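Local coordinates for protein gamma-glutamyl cyclotransferase (Homo sapiens, PDB 3CRY) that catalyses the release of 5-oxoproline from gamma-glutamyl dipeptides, may contribute to glutathione homeostasis, and can trigger cytochrome c release from mitochondria, at residues L18-G23 against G81-M86. The protein carries 1 engineered substitution. Residues are numbered along the deposited sequence; the frame is centred on the assembly and turned at random.
Sequences LYFAYG and GVVWKM
Tyr19 and Trp84 form one hydrogen-bonded pair and Ala21 and Val82 the next in this antiparallel beta ladder, where strand 18-21 meets strand 81-86 with axes at 152°. Four backbone bonds define the register; the straightest, Trp84 N to Tyr19 O, spans 2.8 Å at 173°. On the face bearing Tyr19 and Trp84, the phenol ring and the indole five-membered ring are strongly offset, centroids 5.9 Å apart, and touch through Tyr19 CD2 and Trp84 CD1 at 3.8 Å. Met86 SD adds an oblique Met-aromatic contact, 4.0 Å from Tyr19 CD2, while Ala21 CB meets the indole edge in its plane. On the other face Phe20, its CG anti to the backbone N (chi1 176°), brings CE1 within 3.5 Å of Gly81 CA and takes Val83 CG2 at its ring edge. Replacing Phe20 by alanine removes the ring, which would probably leave Gly81 and Val83 without their aromatic neighbour and open a gap beside Cys122 of strand 119-126. Farther out, Ile31 of helix 28-34 touches the side chains of both Tyr19 and Trp84. Residues 19-23 belong to the inferred substrate site, and the Tyr19 side chain lies about 4 Å from that of Gln98, the engineered residue at the proton-acceptor position. Asn25 anchors both polar ends: its side-chain ND2 hydrogen-bonds Tyr19 OH, and its backbone O accepts from Trp84 NE1.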
loop_
_atom_site.group_PDB
_atom_site.type_symbol
_atom_site.label_atom_id
_atom_site.label_comp_id
_atom_site.label_asym_id
_atom_site.label_seq_id
_atom_site.Cartn_x
_atom_site.Cartn_y
_atom_site.Cartn_z
ATOM N N LEU A 18 -8.732 6.167 -12.711
ATOM C CA LEU A 18 -9.568 4.984 -12.459
ATOM C C LEU A 18 -9.362 4.528 -11.020
ATOM O O LEU A 18 -8.232 4.514 -10.523
ATOM C CB LEU A 18 -9.199 3.860 -13.425
ATOM C CG LEU A 18 -9.344 4.174 -14.920
ATOM C CD1 LEU A 18 -8.873 3.015 -15.732
ATOM C CD2 LEU A 18 -10.798 4.519 -15.263
ATOM N N TYR A 19 -10.463 4.156 -10.366
ATOM C CA TYR A 19 -10.482 3.801 -8.941
ATOM C C TYR A 19 -11.080 2.389 -8.803
ATOM O O TYR A 19 -12.177 2.140 -9.273
ATOM C CB TYR A 19 -11.304 4.842 -8.147
ATOM C CG TYR A 19 -11.762 4.341 -6.781
ATOM C CD1 TYR A 19 -10.840 3.824 -5.854
ATOM C CD2 TYR A 19 -13.100 4.399 -6.406
ATOM C CE1 TYR A 19 -11.262 3.335 -4.602
ATOM C CE2 TYR A 19 -13.525 3.938 -5.150
ATOM C CZ TYR A 19 -12.612 3.400 -4.264
ATOM O OH TYR A 19 -13.022 2.928 -3.040
ATOM N N PHE A 20 -10.347 1.480 -8.149
ATOM C CA PHE A 20 -10.799 0.095 -7.967
ATOM C C PHE A 20 -11.402 -0.062 -6.570
ATOM O O PHE A 20 -10.691 0.058 -5.548
ATOM C CB PHE A 20 -9.621 -0.889 -8.174
ATOM C CG PHE A 20 -9.957 -2.344 -7.907
ATOM C CD1 PHE A 20 -10.697 -3.085 -8.845
ATOM C CD2 PHE A 20 -9.508 -2.985 -6.735
ATOM C CE1 PHE A 20 -11.019 -4.448 -8.611
ATOM C CE2 PHE A 20 -9.796 -4.348 -6.512
ATOM C CZ PHE A 20 -10.555 -5.078 -7.459
ATOM N N ALA A 21 -12.720 -0.262 -6.546
ATOM C CA ALA A 21 -13.466 -0.482 -5.289
ATOM C C ALA A 21 -13.769 -1.940 -5.028
ATOM O O ALA A 21 -14.205 -2.636 -5.927
ATOM C CB ALA A 21 -14.769 0.308 -5.302
ATOM N N TYR A 22 -13.561 -2.391 -3.782
ATOM C CA TYR A 22 -13.866 -3.769 -3.403
ATOM C C TYR A 22 -14.763 -3.924 -2.150
ATOM O O TYR A 22 -15.087 -5.056 -1.749
ATOM C CB TYR A 22 -12.545 -4.542 -3.218
ATOM C CG TYR A 22 -11.613 -3.919 -2.209
ATOM C CD1 TYR A 22 -11.790 -4.151 -0.820
ATOM C CD2 TYR A 22 -10.565 -3.088 -2.619
ATOM C CE1 TYR A 22 -10.960 -3.557 0.118
ATOM C CE2 TYR A 22 -9.692 -2.494 -1.668
ATOM C CZ TYR A 22 -9.911 -2.733 -0.314
ATOM O OH TYR A 22 -9.083 -2.165 0.623
ATOM N N GLY A 23 -15.120 -2.797 -1.526
ATOM C CA GLY A 23 -15.916 -2.770 -0.288
ATOM C C GLY A 23 -17.248 -2.072 -0.524
ATOM O O GLY A 23 -17.912 -2.358 -1.532
ATOM N N GLY A 81 -13.816 -6.575 -8.111
ATOM C CA GLY A 81 -14.331 -5.282 -7.720
ATOM C C GLY A 81 -14.850 -4.505 -8.915
ATOM O O GLY A 81 -14.936 -5.028 -10.031
ATOM N N VAL A 82 -15.184 -3.245 -8.652
ATOM C CA VAL A 82 -15.717 -2.323 -9.661
ATOM C C VAL A 82 -14.692 -1.222 -9.878
ATOM O O VAL A 82 -14.201 -0.627 -8.904
ATOM C CB VAL A 82 -17.061 -1.661 -9.213
ATOM C CG1 VAL A 82 -17.430 -0.466 -10.145
ATOM C CG2 VAL A 82 -18.184 -2.712 -9.187
ATOM N N VAL A 83 -14.385 -0.968 -11.148
ATOM C CA VAL A 83 -13.545 0.167 -11.542
ATOM C C VAL A 83 -14.460 1.355 -11.837
ATOM O O VAL A 83 -15.370 1.266 -12.694
ATOM C CB VAL A 83 -12.629 -0.163 -12.752
ATOM C CG1 VAL A 83 -11.816 1.050 -13.125
ATOM C CG2 VAL A 83 -11.690 -1.364 -12.408
ATOM N N TRP A 84 -14.207 2.454 -11.122
ATOM C CA TRP A 84 -14.905 3.727 -11.313
ATOM C C TRP A 84 -14.020 4.748 -12.021
ATOM O O TRP A 84 -12.841 4.889 -11.691
ATOM C CB TRP A 84 -15.327 4.323 -9.957
ATOM C CG TRP A 84 -16.295 3.464 -9.180
ATOM C CD1 TRP A 84 -15.986 2.597 -8.171
ATOM C CD2 TRP A 84 -17.719 3.387 -9.360
ATOM N NE1 TRP A 84 -17.126 1.978 -7.709
ATOM C CE2 TRP A 84 -18.206 2.444 -8.417
ATOM C CE3 TRP A 84 -18.634 4.035 -10.216
ATOM C CZ2 TRP A 84 -19.585 2.113 -8.310
ATOM C CZ3 TRP A 84 -20.002 3.705 -10.114
ATOM C CH2 TRP A 84 -20.459 2.742 -9.165
ATOM N N LYS A 85 -14.595 5.483 -12.974
ATOM C CA LYS A 85 -13.875 6.602 -13.593
ATOM C C LYS A 85 -14.242 7.884 -12.860
ATOM O O LYS A 85 -15.434 8.217 -12.707
ATOM C CB LYS A 85 -14.255 6.723 -15.069
ATOM C CG LYS A 85 -13.440 7.758 -15.843
ATOM C CD LYS A 85 -13.922 7.749 -17.292
ATOM C CE LYS A 85 -12.905 8.347 -18.235
ATOM N NZ LYS A 85 -13.556 8.559 -19.569
ATOM N N MET A 86 -13.219 8.602 -12.407
ATOM C CA MET A 86 -13.411 9.825 -11.629
ATOM C C MET A 86 -12.548 10.965 -12.161
ATOM O O MET A 86 -11.514 10.715 -12.805
ATOM C CB MET A 86 -13.087 9.535 -10.163
ATOM C CG MET A 86 -14.128 8.632 -9.493
ATOM S SD MET A 86 -13.686 8.141 -7.812
ATOM C CE MET A 86 -13.930 9.691 -6.975
#